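Malonyl CoA-acyl carrier protein transacylase (Mycobacterium tuberculosis, PDB 2QC3) catalyses the transfer of the malonyl group from malonyl-CoA to holo-acyl carrier protein, supplying malonyl-ACP for fatty acid biosynthesis. Local coordinates at residues H91-I105 / A237-W251. Sequence-based numbering, arbitrary orientation.
Sequences HSVGEIAAYAIAGVI and AMDTLVSQLTQPVRW. With ACY (acetic acid), chain B.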
# COMPACT_ATOMS: atom_id res chain seq x y z
N HIS A 91 2.73 1.14 -1.48
CA HIS A 91 1.63 1.46 -2.36
C HIS A 91 0.34 1.60 -1.57
O HIS A 91 -0.06 0.68 -0.87
CB HIS A 91 1.50 0.40 -3.47
CG HIS A 91 0.36 0.64 -4.42
ND1 HIS A 91 0.54 0.92 -5.76
CD2 HIS A 91 -0.98 0.71 -4.21
CE1 HIS A 91 -0.63 1.16 -6.33
NE2 HIS A 91 -1.57 1.04 -5.41
N SER A 92 -0.28 2.77 -1.68
CA SER A 92 -1.56 3.06 -1.02
C SER A 92 -1.52 2.85 0.49
O SER A 92 -0.76 3.54 1.16
CB SER A 92 -2.66 2.18 -1.64
OG SER A 92 -2.84 2.44 -3.02
N VAL A 93 -2.32 1.94 1.03
CA VAL A 93 -2.23 1.72 2.46
C VAL A 93 -0.81 1.24 2.84
O VAL A 93 -0.38 1.43 3.97
CB VAL A 93 -3.28 0.70 2.95
CG1 VAL A 93 -3.02 -0.68 2.36
CG2 VAL A 93 -3.24 0.67 4.48
N GLY A 94 -0.09 0.65 1.89
CA GLY A 94 1.27 0.18 2.15
C GLY A 94 2.18 1.31 2.61
O GLY A 94 3.21 1.07 3.24
N GLU A 95 1.83 2.54 2.30
CA GLU A 95 2.66 3.66 2.75
C GLU A 95 2.80 3.72 4.27
O GLU A 95 3.85 4.09 4.78
CB GLU A 95 2.10 4.99 2.25
CG GLU A 95 2.20 5.16 0.74
CD GLU A 95 2.31 6.61 0.35
OE1 GLU A 95 3.34 6.98 -0.26
OE2 GLU A 95 1.38 7.38 0.66
N ILE A 96 1.75 3.35 5.00
CA ILE A 96 1.82 3.39 6.46
C ILE A 96 2.89 2.42 6.96
O ILE A 96 3.66 2.75 7.86
CB ILE A 96 0.45 3.03 7.11
CG1 ILE A 96 -0.55 4.18 6.85
CG2 ILE A 96 0.61 2.82 8.60
CD1 ILE A 96 -1.97 3.90 7.33
N ALA A 97 2.95 1.24 6.35
CA ALA A 97 3.95 0.24 6.70
C ALA A 97 5.32 0.77 6.28
O ALA A 97 6.30 0.64 7.02
CB ALA A 97 3.64 -1.08 5.99
N ALA A 98 5.39 1.38 5.10
CA ALA A 98 6.64 1.95 4.60
C ALA A 98 7.16 3.00 5.58
O ALA A 98 8.37 3.09 5.82
CB ALA A 98 6.43 2.58 3.23
N TYR A 99 6.25 3.79 6.13
CA TYR A 99 6.63 4.83 7.09
C TYR A 99 7.25 4.21 8.33
O TYR A 99 8.25 4.71 8.84
CB TYR A 99 5.40 5.66 7.48
CG TYR A 99 5.10 6.79 6.53
CD1 TYR A 99 5.27 6.63 5.16
CD2 TYR A 99 4.63 8.02 7.01
CE1 TYR A 99 4.98 7.66 4.28
CE2 TYR A 99 4.34 9.06 6.13
CZ TYR A 99 4.52 8.87 4.77
OH TYR A 99 4.24 9.89 3.89
N ALA A 100 6.66 3.12 8.81
CA ALA A 100 7.18 2.44 9.98
C ALA A 100 8.54 1.82 9.64
O ALA A 100 9.47 1.84 10.44
CB ALA A 100 6.21 1.36 10.45
N ILE A 101 8.65 1.25 8.44
CA ILE A 101 9.90 0.65 8.03
C ILE A 101 10.99 1.72 8.01
O ILE A 101 12.10 1.49 8.48
CB ILE A 101 9.77 -0.03 6.65
CG1 ILE A 101 8.92 -1.30 6.79
CG2 ILE A 101 11.15 -0.35 6.07
CD1 ILE A 101 8.47 -1.92 5.46
N ALA A 102 10.64 2.90 7.50
CA ALA A 102 11.58 4.01 7.42
C ALA A 102 11.72 4.78 8.73
O ALA A 102 12.32 5.85 8.76
CB ALA A 102 11.15 4.97 6.30
N GLY A 103 11.16 4.24 9.81
CA GLY A 103 11.28 4.85 11.12
C GLY A 103 10.50 6.12 11.44
O GLY A 103 10.79 6.79 12.43
N VAL A 104 9.51 6.46 10.62
CA VAL A 104 8.73 7.66 10.88
C VAL A 104 7.72 7.44 12.01
O VAL A 104 7.47 8.34 12.80
CB VAL A 104 8.00 8.12 9.61
CG1 VAL A 104 7.06 9.28 9.91
CG2 VAL A 104 9.02 8.54 8.57
N ILE A 105 7.17 6.23 12.08
CA ILE A 105 6.18 5.89 13.10
C ILE A 105 6.42 4.49 13.66
O ILE A 105 6.97 3.63 12.97
CB ILE A 105 4.74 5.95 12.53
CG1 ILE A 105 4.63 5.06 11.29
CG2 ILE A 105 4.36 7.39 12.19
CD1 ILE A 105 3.25 5.05 10.65
N ALA A 237 6.23 14.10 5.79
CA ALA A 237 5.76 12.74 5.54
C ALA A 237 4.32 12.54 6.01
O ALA A 237 3.48 12.02 5.27
CB ALA A 237 6.67 11.74 6.22
N MET A 238 4.02 12.95 7.24
CA MET A 238 2.67 12.76 7.77
C MET A 238 1.62 13.58 7.04
O MET A 238 0.54 13.08 6.74
CB MET A 238 2.63 13.05 9.27
CG MET A 238 3.51 12.11 10.09
SD MET A 238 3.22 10.36 9.71
CE MET A 238 1.65 10.09 10.59
N ASP A 239 1.94 14.84 6.75
CA ASP A 239 1.00 15.71 6.03
C ASP A 239 0.70 15.10 4.66
O ASP A 239 -0.44 15.12 4.21
CB ASP A 239 1.59 17.12 5.84
CG ASP A 239 1.64 17.91 7.14
OD1 ASP A 239 0.95 17.51 8.11
OD2 ASP A 239 2.34 18.94 7.19
N THR A 240 1.73 14.58 4.01
CA THR A 240 1.55 13.97 2.70
C THR A 240 0.73 12.69 2.81
O THR A 240 -0.11 12.41 1.95
CB THR A 240 2.91 13.67 2.06
OG1 THR A 240 3.59 14.91 1.82
CG2 THR A 240 2.75 12.92 0.74
N LEU A 241 0.98 11.91 3.86
CA LEU A 241 0.25 10.66 4.08
C LEU A 241 -1.25 10.94 4.23
O LEU A 241 -2.08 10.26 3.64
CB LEU A 241 0.78 9.94 5.33
CG LEU A 241 -0.02 8.73 5.83
CD1 LEU A 241 -0.09 7.66 4.75
CD2 LEU A 241 0.61 8.17 7.08
N VAL A 242 -1.59 11.95 5.03
CA VAL A 242 -2.99 12.29 5.25
C VAL A 242 -3.62 12.72 3.93
O VAL A 242 -4.69 12.25 3.55
CB VAL A 242 -3.12 13.42 6.28
CG1 VAL A 242 -4.59 13.82 6.44
CG2 VAL A 242 -2.55 12.98 7.61
N SER A 243 -2.93 13.61 3.23
CA SER A 243 -3.41 14.12 1.96
C SER A 243 -3.60 13.02 0.90
O SER A 243 -4.52 13.09 0.09
CB SER A 243 -2.45 15.20 1.45
OG SER A 243 -2.92 15.75 0.24
N GLN A 244 -2.74 12.00 0.91
CA GLN A 244 -2.85 10.92 -0.06
C GLN A 244 -4.19 10.21 -0.01
O GLN A 244 -4.57 9.50 -0.94
CB GLN A 244 -1.73 9.89 0.15
CG GLN A 244 -0.47 10.23 -0.60
CD GLN A 244 -0.74 10.43 -2.07
OE1 GLN A 244 -1.09 9.50 -2.80
NE2 GLN A 244 -0.59 11.66 -2.51
N LEU A 245 -4.92 10.40 1.09
CA LEU A 245 -6.21 9.77 1.26
C LEU A 245 -7.13 10.04 0.07
O LEU A 245 -7.84 9.16 -0.38
CB LEU A 245 -6.86 10.26 2.55
CG LEU A 245 -7.91 9.34 3.17
CD1 LEU A 245 -7.28 7.98 3.47
CD2 LEU A 245 -8.45 9.95 4.46
N THR A 246 -7.09 11.27 -0.44
CA THR A 246 -7.94 11.65 -1.56
C THR A 246 -7.16 11.91 -2.84
O THR A 246 -7.71 12.41 -3.82
CB THR A 246 -8.74 12.93 -1.23
OG1 THR A 246 -7.83 14.01 -0.98
CG2 THR A 246 -9.62 12.72 -0.00
N GLN A 247 -5.87 11.57 -2.84
CA GLN A 247 -5.02 11.81 -4.00
C GLN A 247 -4.56 10.55 -4.73
O GLN A 247 -4.40 9.50 -4.12
CB GLN A 247 -3.79 12.62 -3.58
CG GLN A 247 -4.13 13.98 -2.99
CD GLN A 247 -4.86 14.86 -3.98
OE1 GLN A 247 -4.30 15.28 -5.00
NE2 GLN A 247 -6.13 15.15 -3.69
N PRO A 248 -4.32 10.66 -6.04
CA PRO A 248 -3.86 9.53 -6.87
C PRO A 248 -2.54 8.94 -6.38
O PRO A 248 -1.69 9.64 -5.83
CB PRO A 248 -3.71 10.16 -8.25
CG PRO A 248 -4.76 11.24 -8.24
CD PRO A 248 -4.60 11.84 -6.88
N VAL A 249 -2.38 7.64 -6.59
CA VAL A 249 -1.17 6.94 -6.21
C VAL A 249 -0.27 6.96 -7.45
O VAL A 249 -0.55 6.28 -8.44
CB VAL A 249 -1.47 5.47 -5.81
CG1 VAL A 249 -0.16 4.70 -5.57
CG2 VAL A 249 -2.35 5.44 -4.56
N ARG A 250 0.81 7.74 -7.41
CA ARG A 250 1.74 7.80 -8.54
C ARG A 250 2.84 6.76 -8.34
O ARG A 250 4.01 7.10 -8.15
CB ARG A 250 2.35 9.21 -8.67
CG ARG A 250 1.36 10.31 -9.05
CD ARG A 250 0.49 9.91 -10.24
NE ARG A 250 1.26 9.57 -11.43
CZ ARG A 250 1.49 10.39 -12.46
NH1 ARG A 250 2.21 9.96 -13.49
NH2 ARG A 250 1.01 11.62 -12.45
N TRP A 251 2.46 5.49 -8.39
CA TRP A 251 3.44 4.42 -8.22
C TRP A 251 4.48 4.50 -9.34
O TRP A 251 5.66 4.22 -9.12
CB TRP A 251 2.77 3.04 -8.22
CG TRP A 251 3.75 1.95 -7.92
CD1 TRP A 251 4.18 0.97 -8.77
CD2 TRP A 251 4.51 1.79 -6.71
NE1 TRP A 251 5.16 0.21 -8.17
CE2 TRP A 251 5.38 0.69 -6.90
CE3 TRP A 251 4.53 2.47 -5.48
CZ2 TRP A 251 6.27 0.26 -5.91
CZ3 TRP A 251 5.42 2.04 -4.49
CH2 TRP A 251 6.28 0.94 -4.72
C ACY B . -5.68 1.78 -0.38
O ACY B . -5.81 2.94 -0.05
OXT ACY B . -4.83 0.97 0.29
CH3 ACY B . -6.45 1.23 -1.54
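His91 lays one face of its imidazole against Val249, whose CG1 stands 3.8 Å from the ring centroid in a CH-pi contact. With CG anti to the backbone N (chi1 179°), the ring also lies beside Trp251, ND1 3.9 Å from Trp251 CB, its plane at 54° to the five-membered ring of the indole; His91 ND1, buried here, finds no polar partner. Ser92, probably the nucleophile, follows in a type II' turn consistent with the GxSxG nucleophile elbow of acyltransferases. Its OG lies 3.4 Å from Val249 CG2 and beside His195, the probable catalytic partner, which Gln244 O holds through ND1. An acetate, probably from the crystallisation liquor, accepts a hydrogen bond from Val93 N and another from Arg117. Glu95 OE2 lies 3.6 Å from Gln244 CG, the two side chains crossing at about a right angle, while OE1 is hydrogen-bonded to Asn225 N. Next, Ile96 meets Leu241 at about a right angle. Tyr99 gives the polar link between the helices: OH donates to Ala237 O (2.6 Å) from above the carbonyl plane, opposite the face approached by Leu241 N. Met238, bent at chi2 and chi3, brings SD to the edge of the tyrosine ring, 3.8 Å from CD2, a Met-aromatic contact. Beyond the Schellman motif at Gly103, Val104 CG1 and Ile105 CG2 each touch that sulfur, at 4.0 Å. Helix 94-101 runs nearly antiparallel to 237-243, with helix 57-77 and strand 221-222 also packing against 94-101, while Val249 pairs with strand 153-159.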